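Local structure of putative branched-chain amino acid ABC transporter, periplasmic branched-chain amino acid-binding protein (Pseudomonas protegens Pf-5, 4RU0) at residues T145-V153 and G355-E363; A283-A294 and A397-W407. The protein probably captures a small solute, perhaps a branched-chain amino acid, in the periplasm and delivers it to an ABC transporter of the inner membrane. All coordinates share one frame; numbering follows the deposited sequence.

How the contacts relate
Both contacts belong to the periplasmic binding protein fold, in which a ligand is held in a cleft between two alpha/beta lobes. Contact 1 sets a short strand and the loop before it against helix 355-363, and contact 2 pairs two antiparallel strands at one side of the seven-stranded mixed sheet. Their centres lie about 31 Å apart, on opposite sides of the chain's centre, and their nearest atoms stay about 7 Å apart without touching. A pocket that includes Tyr-41, Tyr-192, Trp-243 and Trp-269 holds a bound pentaoxaheptadecane (P3G). In contact 2 the side chain of Thr-290 is about 13 Å from the bound P3G. Along the chain the four segments alternate.

Contact 1: residues T145-V153 and G355-E363; sequences TVFPYNFPV and GEEGRWGLE
Arg-359 reaches from helix 355-363 across the ring of Tyr-149, and its side chain suits the place because its methylenes CB and CG lie against Tyr-149 and Phe-151 while its cation meets a ring face and the nearby carboxylate of Glu-363. Arg-359 CB begins the contact, 3.6 Å from Tyr-149 CE2. With CG anti to the backbone N (chi1 -160°), the chain leaves the helix toward residues 148-151. Arg-359 CG then lies 3.2 Å from Pro-148 O and also meets the edge of the Phe-151 ring; CD stays beside the same carbonyl. Bends at chi2 and chi3 fold the end back over Tyr-149. The guanidinium lies nearly flat on the phenol, their planes 26° apart, in an off-centre cation-pi stack with Arg-359 CZ 4.5 Å from the centroid of the Tyr-149 ring. Arg-359 NH1 touches Tyr-149 CZ at 3.5 Å, while Pro-148 CB comes to the guanidinium edge. NE makes a long, weak ion pair with Glu-363 OE1, which lies well out of the guanidinium plane, so no N-H points at it. Replacing Tyr-149 by an alanine is likely to leave the guanidinium without the ring it rests on and freer to turn.

Deeper in, Phe-151 offers a flat apolar surface to Leu-362, whose CD1 makes a CH-pi contact 3.7 Å from the ring centroid, almost straight above it. Glu-363 lays its CG at the ring edge, 3.9 Å from Phe-151 CE1, and extends its carboxylate to Arg-441 and His-391; His-391 also stacks on Phe-151.

Strand 150-151 runs parallel to strand 131-132; Phe-151 bonds the backbone of Leu-131 in that strand and of Thr-133 just beyond it. Leu-362 touches both Ile-132 of the small sheet and Ala-340 of the preceding helix 325-348.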
loop_
_atom_site.group_PDB
_atom_site.type_symbol
_atom_site.label_atom_id
_atom_site.label_comp_id
_atom_site.label_asym_id
_atom_site.label_seq_id
_atom_site.Cartn_x
_atom_site.Cartn_y
_atom_site.Cartn_z
ATOM N N THR A 145 18.307 -8.216 -1.918
ATOM C CA THR A 145 19.446 -9.034 -2.332
ATOM C C THR A 145 18.933 -10.312 -2.974
ATOM O O THR A 145 19.644 -10.962 -3.740
ATOM C CB THR A 145 20.390 -9.395 -1.161
ATOM O OG1 THR A 145 19.718 -10.267 -0.239
ATOM C CG2 THR A 145 20.868 -8.144 -0.447
ATOM N N VAL A 146 17.692 -10.668 -2.653
ATOM C CA VAL A 146 17.065 -11.858 -3.222
ATOM C C VAL A 146 16.034 -11.443 -4.269
ATOM O O VAL A 146 15.768 -12.174 -5.221
ATOM C CB VAL A 146 16.419 -12.724 -2.124
ATOM C CG1 VAL A 146 15.619 -13.875 -2.717
ATOM C CG2 VAL A 146 17.497 -13.258 -1.189
ATOM N N PHE A 147 15.486 -10.240 -4.107
ATOM C CA PHE A 147 14.483 -9.714 -5.034
ATOM C C PHE A 147 14.898 -8.389 -5.670
ATOM O O PHE A 147 14.328 -7.349 -5.355
ATOM C CB PHE A 147 13.147 -9.545 -4.315
ATOM C CG PHE A 147 12.502 -10.842 -3.939
ATOM C CD1 PHE A 147 12.815 -11.462 -2.743
ATOM C CD2 PHE A 147 11.581 -11.442 -4.783
ATOM C CE1 PHE A 147 12.220 -12.657 -2.397
ATOM C CE2 PHE A 147 10.983 -12.634 -4.442
ATOM C CZ PHE A 147 11.301 -13.244 -3.248
ATOM N N PRO A 148 15.869 -8.434 -6.596
ATOM C CA PRO A 148 16.435 -7.232 -7.216
ATOM C C PRO A 148 15.392 -6.312 -7.846
ATOM O O PRO A 148 15.529 -5.095 -7.745
ATOM C CB PRO A 148 17.363 -7.799 -8.300
ATOM C CG PRO A 148 17.631 -9.193 -7.895
ATOM C CD PRO A 148 16.411 -9.667 -7.190
ATOM N N TYR A 149 14.367 -6.878 -8.477
ATOM C CA TYR A 149 13.402 -6.073 -9.219
ATOM C C TYR A 149 11.968 -6.168 -8.689
ATOM O O TYR A 149 11.008 -5.927 -9.416
ATOM C CB TYR A 149 13.457 -6.457 -10.700
ATOM C CG TYR A 149 14.758 -6.019 -11.329
ATOM C CD1 TYR A 149 15.856 -6.871 -11.367
ATOM C CD2 TYR A 149 14.905 -4.733 -11.835
ATOM C CE1 TYR A 149 17.055 -6.461 -11.917
ATOM C CE2 TYR A 149 16.101 -4.316 -12.388
ATOM C CZ TYR A 149 17.171 -5.179 -12.424
ATOM O OH TYR A 149 18.361 -4.765 -12.975
ATOM N N ASN A 150 11.834 -6.499 -7.411
ATOM C CA ASN A 150 10.532 -6.527 -6.754
ATOM C C ASN A 150 10.528 -5.594 -5.539
ATOM O O ASN A 150 11.335 -5.761 -4.624
ATOM C CB ASN A 150 10.176 -7.956 -6.339
ATOM C CG ASN A 150 8.694 -8.137 -6.073
ATOM O OD1 ASN A 150 8.054 -7.297 -5.438
ATOM N ND2 ASN A 150 8.139 -9.239 -6.565
ATOM N N PHE A 151 9.623 -4.617 -5.534
ATOM C CA PHE A 151 9.607 -3.585 -4.495
ATOM C C PHE A 151 8.256 -3.442 -3.782
ATOM O O PHE A 151 7.384 -2.701 -4.243
ATOM C CB PHE A 151 9.995 -2.224 -5.093
ATOM C CG PHE A 151 11.429 -2.132 -5.540
ATOM C CD1 PHE A 151 12.380 -1.515 -4.738
ATOM C CD2 PHE A 151 11.826 -2.651 -6.766
ATOM C CE1 PHE A 151 13.702 -1.418 -5.148
ATOM C CE2 PHE A 151 13.148 -2.560 -7.179
ATOM C CZ PHE A 151 14.086 -1.941 -6.372
ATOM N N PRO A 152 8.091 -4.090 -2.644
ATOM C CA PRO A 152 6.872 -3.901 -1.863
ATOM C C PRO A 152 7.008 -2.643 -1.008
ATOM O O PRO A 152 7.250 -2.697 0.174
ATOM C CB PRO A 152 6.847 -5.136 -0.993
ATOM C CG PRO A 152 8.261 -5.420 -0.748
ATOM C CD PRO A 152 9.024 -4.987 -1.959
ATOM N N VAL A 153 6.875 -1.504 -1.661
ATOM C CA VAL A 153 7.201 -0.210 -1.091
ATOM C C VAL A 153 6.298 0.339 0.005
ATOM O O VAL A 153 5.088 0.203 -0.036
ATOM C CB VAL A 153 7.356 0.868 -2.174
ATOM C CG1 VAL A 153 8.267 1.964 -1.674
ATOM C CG2 VAL A 153 7.947 0.277 -3.426
ATOM N N GLY A 355 14.884 0.409 -16.827
ATOM C CA GLY A 355 14.383 -0.323 -15.681
ATOM C C GLY A 355 15.530 -0.638 -14.743
ATOM O O GLY A 355 15.376 -0.644 -13.519
ATOM N N GLU A 356 16.692 -0.896 -15.331
ATOM C CA GLU A 356 17.913 -1.153 -14.574
ATOM C C GLU A 356 18.347 0.101 -13.822
ATOM O O GLU A 356 18.889 0.030 -12.716
ATOM C CB GLU A 356 19.015 -1.623 -15.516
ATOM C CG GLU A 356 20.276 -2.118 -14.843
ATOM C CD GLU A 356 21.189 -2.839 -15.822
ATOM O OE1 GLU A 356 20.712 -3.213 -16.916
ATOM O OE2 GLU A 356 22.381 -3.031 -15.501
ATOM N N GLU A 357 18.094 1.253 -14.433
ATOM C CA GLU A 357 18.406 2.532 -13.816
ATOM C C GLU A 357 17.279 2.928 -12.872
ATOM O O GLU A 357 17.512 3.549 -11.836
ATOM C CB GLU A 357 18.629 3.603 -14.887
ATOM C CG GLU A 357 19.889 3.374 -15.722
ATOM C CD GLU A 357 19.835 4.053 -17.082
ATOM O OE1 GLU A 357 18.827 4.732 -17.371
ATOM O OE2 GLU A 357 20.800 3.899 -17.868
ATOM N N GLY A 358 16.057 2.553 -13.236
ATOM C CA GLY A 358 14.901 2.792 -12.396
ATOM C C GLY A 358 15.037 2.035 -11.091
ATOM O O GLY A 358 14.620 2.506 -10.032
ATOM N N ARG A 359 15.635 0.852 -11.176
ATOM C CA ARG A 359 15.895 0.031 -10.002
ATOM C C ARG A 359 16.909 0.726 -9.098
ATOM O O ARG A 359 16.798 0.682 -7.872
ATOM C CB ARG A 359 16.398 -1.352 -10.424
ATOM C CG ARG A 359 16.266 -2.430 -9.370
ATOM C CD ARG A 359 17.447 -2.460 -8.415
ATOM N NE ARG A 359 18.720 -2.501 -9.122
ATOM C CZ ARG A 359 19.302 -3.614 -9.551
ATOM N NH1 ARG A 359 18.719 -4.789 -9.346
ATOM N NH2 ARG A 359 20.467 -3.553 -10.183
ATOM N N TRP A 360 17.897 1.371 -9.714
ATOM C CA TRP A 360 18.917 2.103 -8.970
ATOM C C TRP A 360 18.299 3.284 -8.233
ATOM O O TRP A 360 18.670 3.585 -7.100
ATOM C CB TRP A 360 20.033 2.594 -9.902
ATOM C CG TRP A 360 21.202 3.175 -9.157
ATOM C CD1 TRP A 360 22.343 2.523 -8.790
ATOM C CD2 TRP A 360 21.329 4.517 -8.664
ATOM N NE1 TRP A 360 23.177 3.377 -8.108
ATOM C CE2 TRP A 360 22.579 4.606 -8.017
ATOM C CE3 TRP A 360 20.512 5.653 -8.711
ATOM C CZ2 TRP A 360 23.030 5.784 -7.419
ATOM C CZ3 TRP A 360 20.960 6.822 -8.113
ATOM C CH2 TRP A 360 22.210 6.877 -7.479
ATOM N N GLY A 361 17.356 3.951 -8.891
ATOM C CA GLY A 361 16.677 5.092 -8.307
ATOM C C GLY A 361 15.875 4.681 -7.089
ATOM O O GLY A 361 15.978 5.300 -6.027
ATOM N N LEU A 362 15.078 3.627 -7.247
ATOM C CA LEU A 362 14.296 3.078 -6.148
ATOM C C LEU A 362 15.169 2.753 -4.945
ATOM O O LEU A 362 14.839 3.126 -3.824
ATOM C CB LEU A 362 13.544 1.826 -6.598
ATOM C CG LEU A 362 12.294 2.075 -7.440
ATOM C CD1 LEU A 362 11.905 0.823 -8.183
ATOM C CD2 LEU A 362 11.154 2.545 -6.551
ATOM N N GLU A 363 16.294 2.081 -5.183
ATOM C CA GLU A 363 17.165 1.644 -4.093
ATOM C C GLU A 363 17.913 2.812 -3.445
ATOM O O GLU A 363 18.534 2.656 -2.391
ATOM C CB GLU A 363 18.159 0.589 -4.591
ATOM C CG GLU A 363 17.486 -0.710 -5.035
ATOM C CD GLU A 363 18.450 -1.872 -5.201
ATOM O OE1 GLU A 363 19.602 -1.647 -5.619
ATOM O OE2 GLU A 363 18.046 -3.023 -4.916
#

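Contact 2: residues A283-A294 and A397-W407; sequences AKGYLALTPYPA and ARVQQWDGANW
Backbone bonds join Ala-288 to Gln-400 and Thr-290 to Arg-398 as hydrogen-bonded antiparallel pairs, the straightest running from Arg-398 N to Thr-290 O (2.8 Å, 178° at the hydrogen). Leu-289 faces Val-399 and Leu-287 faces Gln-401 in non-hydrogen-bonded pairs; branched apolar chains let Leu-287, Leu-289 and Val-399 pack together, Leu-289 CD2 meeting Val-399 CG2 at 3.8 Å. Gln-401 crosses Leu-287 obliquely, CB, CG and CD all near its CD2, and its extended chain (chi1 180°) carries NE2 to hydrogen-bond Gly-285 O at 2.9 Å, from 24° out of the carbonyl plane. In the type II turn 283-286, Gly-285, at positive phi, gives its N to Trp-402 O; a side chain would jam against the preceding carbonyl.

On the other face Ala-288 leaves room for Trp-407, whose CH2 lies 3.7 Å from Tyr-286 CD2, at the tyrosine edge. Trp-407 is sandwiched between Gln-400 NE2 and Trp-402 CE3. Lys-284 NZ hydrogen-bonds Asp-403 O at 2.7 Å. Asp-403 OD1 accepts from Ala-405 N, an Asx turn, and from Asn-406 N as well.

Strand 287-290 lies between strands 264-266 and 396-402, with 407-415 outermost. Helix 273-276 touches Tyr-286, Trp-402 and Trp-407; helix 325-348 meets Ala-294 and Gln-400.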
loop_
_atom_site.group_PDB
_atom_site.type_symbol
_atom_site.label_atom_id
_atom_site.label_comp_id
_atom_site.label_asym_id
_atom_site.label_seq_id
_atom_site.Cartn_x
_atom_site.Cartn_y
_atom_site.Cartn_z
ATOM N N ALA A 283 -21.058 0.975 11.946
ATOM C CA ALA A 283 -19.627 1.167 11.731
ATOM C C ALA A 283 -19.089 2.447 12.371
ATOM O O ALA A 283 -17.913 2.767 12.221
ATOM C CB ALA A 283 -19.322 1.165 10.238
ATOM N N LYS A 284 -19.942 3.177 13.080
ATOM C CA LYS A 284 -19.508 4.405 13.748
ATOM C C LYS A 284 -18.425 4.121 14.785
ATOM O O LYS A 284 -18.613 3.300 15.679
ATOM C CB LYS A 284 -20.692 5.105 14.423
ATOM C CG LYS A 284 -21.686 5.738 13.464
ATOM C CD LYS A 284 -22.796 6.441 14.232
ATOM C CE LYS A 284 -23.690 7.258 13.309
ATOM N NZ LYS A 284 -22.941 8.359 12.641
ATOM N N GLY A 285 -17.290 4.800 14.660
ATOM C CA GLY A 285 -16.200 4.624 15.604
ATOM C C GLY A 285 -15.084 3.724 15.098
ATOM O O GLY A 285 -13.981 3.723 15.651
ATOM N N TYR A 286 -15.377 2.959 14.051
ATOM C CA TYR A 286 -14.421 2.046 13.423
ATOM C C TYR A 286 -13.069 2.687 13.137
ATOM O O TYR A 286 -13.001 3.778 12.570
ATOM C CB TYR A 286 -15.023 1.504 12.127
ATOM C CG TYR A 286 -14.127 0.602 11.308
ATOM C CD1 TYR A 286 -13.898 -0.717 11.684
ATOM C CD2 TYR A 286 -13.536 1.060 10.141
ATOM C CE1 TYR A 286 -13.088 -1.548 10.926
ATOM C CE2 TYR A 286 -12.730 0.238 9.375
ATOM C CZ TYR A 286 -12.509 -1.063 9.770
ATOM O OH TYR A 286 -11.709 -1.879 9.004
ATOM N N LEU A 287 -11.998 2.014 13.548
ATOM C CA LEU A 287 -10.643 2.480 13.262
ATOM C C LEU A 287 -10.050 1.751 12.055
ATOM O O LEU A 287 -10.431 0.614 11.754
ATOM C CB LEU A 287 -9.733 2.282 14.472
ATOM C CG LEU A 287 -10.181 2.923 15.786
ATOM C CD1 LEU A 287 -9.118 2.752 16.862
ATOM C CD2 LEU A 287 -10.506 4.384 15.568
ATOM N N ALA A 288 -9.109 2.398 11.373
ATOM C CA ALA A 288 -8.396 1.747 10.275
ATOM C C ALA A 288 -6.996 2.320 10.107
ATOM O O ALA A 288 -6.773 3.508 10.341
ATOM C CB ALA A 288 -9.180 1.881 8.982
ATOM N N LEU A 289 -6.055 1.464 9.716
ATOM C CA LEU A 289 -4.698 1.899 9.406
ATOM C C LEU A 289 -4.620 2.367 7.955
ATOM O O LEU A 289 -5.337 1.858 7.094
ATOM C CB LEU A 289 -3.694 0.765 9.653
ATOM C CG LEU A 289 -3.584 0.221 11.078
ATOM C CD1 LEU A 289 -2.855 -1.120 11.091
ATOM C CD2 LEU A 289 -2.880 1.210 11.980
ATOM N N THR A 290 -3.749 3.330 7.680
ATOM C CA THR A 290 -3.558 3.797 6.308
ATOM C C THR A 290 -2.163 4.372 6.094
ATOM O O THR A 290 -1.620 5.039 6.978
ATOM C CB THR A 290 -4.600 4.869 5.917
ATOM O OG1 THR A 290 -4.352 5.320 4.580
ATOM C CG2 THR A 290 -4.529 6.059 6.860
ATOM N N PRO A 291 -1.569 4.094 4.925
ATOM C CA PRO A 291 -0.315 4.732 4.528
ATOM C C PRO A 291 -0.576 5.957 3.654
ATOM O O PRO A 291 0.362 6.674 3.301
ATOM C CB PRO A 291 0.394 3.631 3.743
ATOM C CG PRO A 291 -0.727 2.917 3.074
ATOM C CD PRO A 291 -1.932 3.003 4.006
ATOM N N TYR A 292 -1.830 6.158 3.288
ATOM C CA TYR A 292 -2.248 7.322 2.524
ATOM C C TYR A 292 -3.630 7.835 2.937
ATOM O O TYR A 292 -4.608 7.573 2.262
ATOM C CB TYR A 292 -2.204 7.034 1.023
ATOM C CG TYR A 292 -2.425 5.590 0.648
ATOM C CD1 TYR A 292 -3.665 5.017 0.761
ATOM C CD2 TYR A 292 -1.393 4.812 0.165
ATOM C CE1 TYR A 292 -3.881 3.713 0.412
ATOM C CE2 TYR A 292 -1.598 3.505 -0.177
ATOM C CZ TYR A 292 -2.849 2.960 -0.050
ATOM O OH TYR A 292 -3.077 1.656 -0.384
ATOM N N PRO A 293 -3.696 8.560 4.042
ATOM C CA PRO A 293 -4.956 9.003 4.659
ATOM C C PRO A 293 -5.868 9.791 3.720
ATOM O O PRO A 293 -5.392 10.581 2.898
ATOM C CB PRO A 293 -4.487 9.898 5.811
ATOM C CG PRO A 293 -3.107 10.324 5.433
ATOM C CD PRO A 293 -2.523 9.142 4.715
ATOM N N ALA A 294 -7.170 9.564 3.847
ATOM C CA ALA A 294 -8.157 10.359 3.127
ATOM C C ALA A 294 -8.048 11.830 3.520
ATOM O O ALA A 294 -7.611 12.156 4.624
ATOM C CB ALA A 294 -9.562 9.839 3.399
ATOM N N ALA A 397 2.378 3.870 9.426
ATOM C CA ALA A 397 0.984 4.068 9.045
ATOM C C ALA A 397 0.311 5.045 9.991
ATOM O O ALA A 397 0.799 5.285 11.093
ATOM C CB ALA A 397 0.235 2.748 9.038
ATOM N N ARG A 398 -0.813 5.601 9.557
ATOM C CA ARG A 398 -1.615 6.469 10.406
ATOM C C ARG A 398 -2.956 5.817 10.700
ATOM O O ARG A 398 -3.452 5.020 9.905
ATOM C CB ARG A 398 -1.821 7.834 9.747
ATOM C CG ARG A 398 -0.544 8.631 9.566
ATOM C CD ARG A 398 -0.798 9.928 8.818
ATOM N NE ARG A 398 -1.659 10.843 9.561
ATOM C CZ ARG A 398 -1.213 11.836 10.323
ATOM N NH1 ARG A 398 0.090 12.045 10.447
ATOM N NH2 ARG A 398 -2.069 12.622 10.963
ATOM N N VAL A 399 -3.533 6.153 11.846
ATOM C CA VAL A 399 -4.844 5.639 12.215
ATOM C C VAL A 399 -5.912 6.684 11.918
ATOM O O VAL A 399 -5.744 7.859 12.235
ATOM C CB VAL A 399 -4.896 5.253 13.701
ATOM C CG1 VAL A 399 -6.245 4.627 14.049
ATOM C CG2 VAL A 399 -3.746 4.311 14.042
ATOM N N GLN A 400 -7.001 6.263 11.289
ATOM C CA GLN A 400 -8.117 7.165 11.056
ATOM C C GLN A 400 -9.418 6.526 11.525
ATOM O O GLN A 400 -9.561 5.300 11.491
ATOM C CB GLN A 400 -8.206 7.552 9.579
ATOM C CG GLN A 400 -8.428 6.391 8.641
ATOM C CD GLN A 400 -8.386 6.815 7.194
ATOM O OE1 GLN A 400 -7.718 7.788 6.844
ATOM N NE2 GLN A 400 -9.103 6.091 6.340
ATOM N N GLN A 401 -10.356 7.365 11.966
ATOM C CA GLN A 401 -11.599 6.895 12.572
ATOM C C GLN A 401 -12.828 7.279 11.749
ATOM O O GLN A 401 -12.931 8.405 11.254
ATOM C CB GLN A 401 -11.725 7.444 13.997
ATOM C CG GLN A 401 -12.990 7.030 14.728
ATOM C CD GLN A 401 -12.873 7.226 16.229
ATOM O OE1 GLN A 401 -12.334 8.231 16.694
ATOM N NE2 GLN A 401 -13.359 6.255 16.993
ATOM N N TRP A 402 -13.757 6.336 11.617
ATOM C CA TRP A 402 -14.957 6.520 10.803
ATOM C C TRP A 402 -16.161 6.950 11.644
ATOM O O TRP A 402 -16.466 6.319 12.661
ATOM C CB TRP A 402 -15.257 5.217 10.063
ATOM C CG TRP A 402 -16.474 5.229 9.197
ATOM C CD1 TRP A 402 -17.644 4.561 9.420
ATOM C CD2 TRP A 402 -16.637 5.922 7.953
ATOM N NE1 TRP A 402 -18.526 4.798 8.393
ATOM C CE2 TRP A 402 -17.935 5.633 7.483
ATOM C CE3 TRP A 402 -15.814 6.764 7.195
ATOM C CZ2 TRP A 402 -18.428 6.154 6.286
ATOM C CZ3 TRP A 402 -16.306 7.282 6.010
ATOM C CH2 TRP A 402 -17.603 6.973 5.566
ATOM N N ASP A 403 -16.848 8.014 11.234
ATOM C CA ASP A 403 -17.996 8.488 12.011
ATOM C C ASP A 403 -19.335 8.159 11.348
ATOM O O ASP A 403 -20.395 8.529 11.852
ATOM C CB ASP A 403 -17.894 9.998 12.272
ATOM C CG ASP A 403 -17.868 10.829 10.993
ATOM O OD1 ASP A 403 -18.417 10.396 9.956
ATOM O OD2 ASP A 403 -17.301 11.942 11.031
ATOM N N GLY A 404 -19.280 7.463 10.219
ATOM C CA GLY A 404 -20.483 7.110 9.490
ATOM C C GLY A 404 -20.554 7.854 8.176
ATOM O O GLY A 404 -21.317 7.484 7.281
ATOM N N ALA A 405 -19.742 8.902 8.060
ATOM C CA ALA A 405 -19.744 9.745 6.872
ATOM C C ALA A 405 -18.330 10.123 6.435
ATOM O O ALA A 405 -18.051 10.217 5.241
ATOM C CB ALA A 405 -20.565 10.998 7.123
ATOM N N ASN A 406 -17.444 10.338 7.403
ATOM C CA ASN A 406 -16.088 10.785 7.103
ATOM C C ASN A 406 -15.017 10.119 7.958
ATOM O O ASN A 406 -15.303 9.565 9.021
ATOM C CB ASN A 406 -15.983 12.303 7.270
ATOM C CG ASN A 406 -16.772 13.059 6.224
ATOM O OD1 ASN A 406 -16.287 13.293 5.116
ATOM N ND2 ASN A 406 -17.994 13.450 6.570
ATOM N N TRP A 407 -13.779 10.193 7.478
ATOM C CA TRP A 407 -12.623 9.742 8.239
ATOM C C TRP A 407 -11.995 10.901 9.004
ATOM O O TRP A 407 -12.027 12.043 8.553
ATOM C CB TRP A 407 -11.576 9.106 7.320
ATOM C CG TRP A 407 -11.999 7.820 6.701
ATOM C CD1 TRP A 407 -12.374 7.621 5.406
ATOM C CD2 TRP A 407 -12.089 6.542 7.348
ATOM N NE1 TRP A 407 -12.688 6.299 5.203
ATOM C CE2 TRP A 407 -12.522 5.615 6.379
ATOM C CE3 TRP A 407 -11.841 6.093 8.650
ATOM C CZ2 TRP A 407 -12.717 4.262 6.670
ATOM C CZ3 TRP A 407 -12.028 4.744 8.936
ATOM C CH2 TRP A 407 -12.465 3.848 7.951
#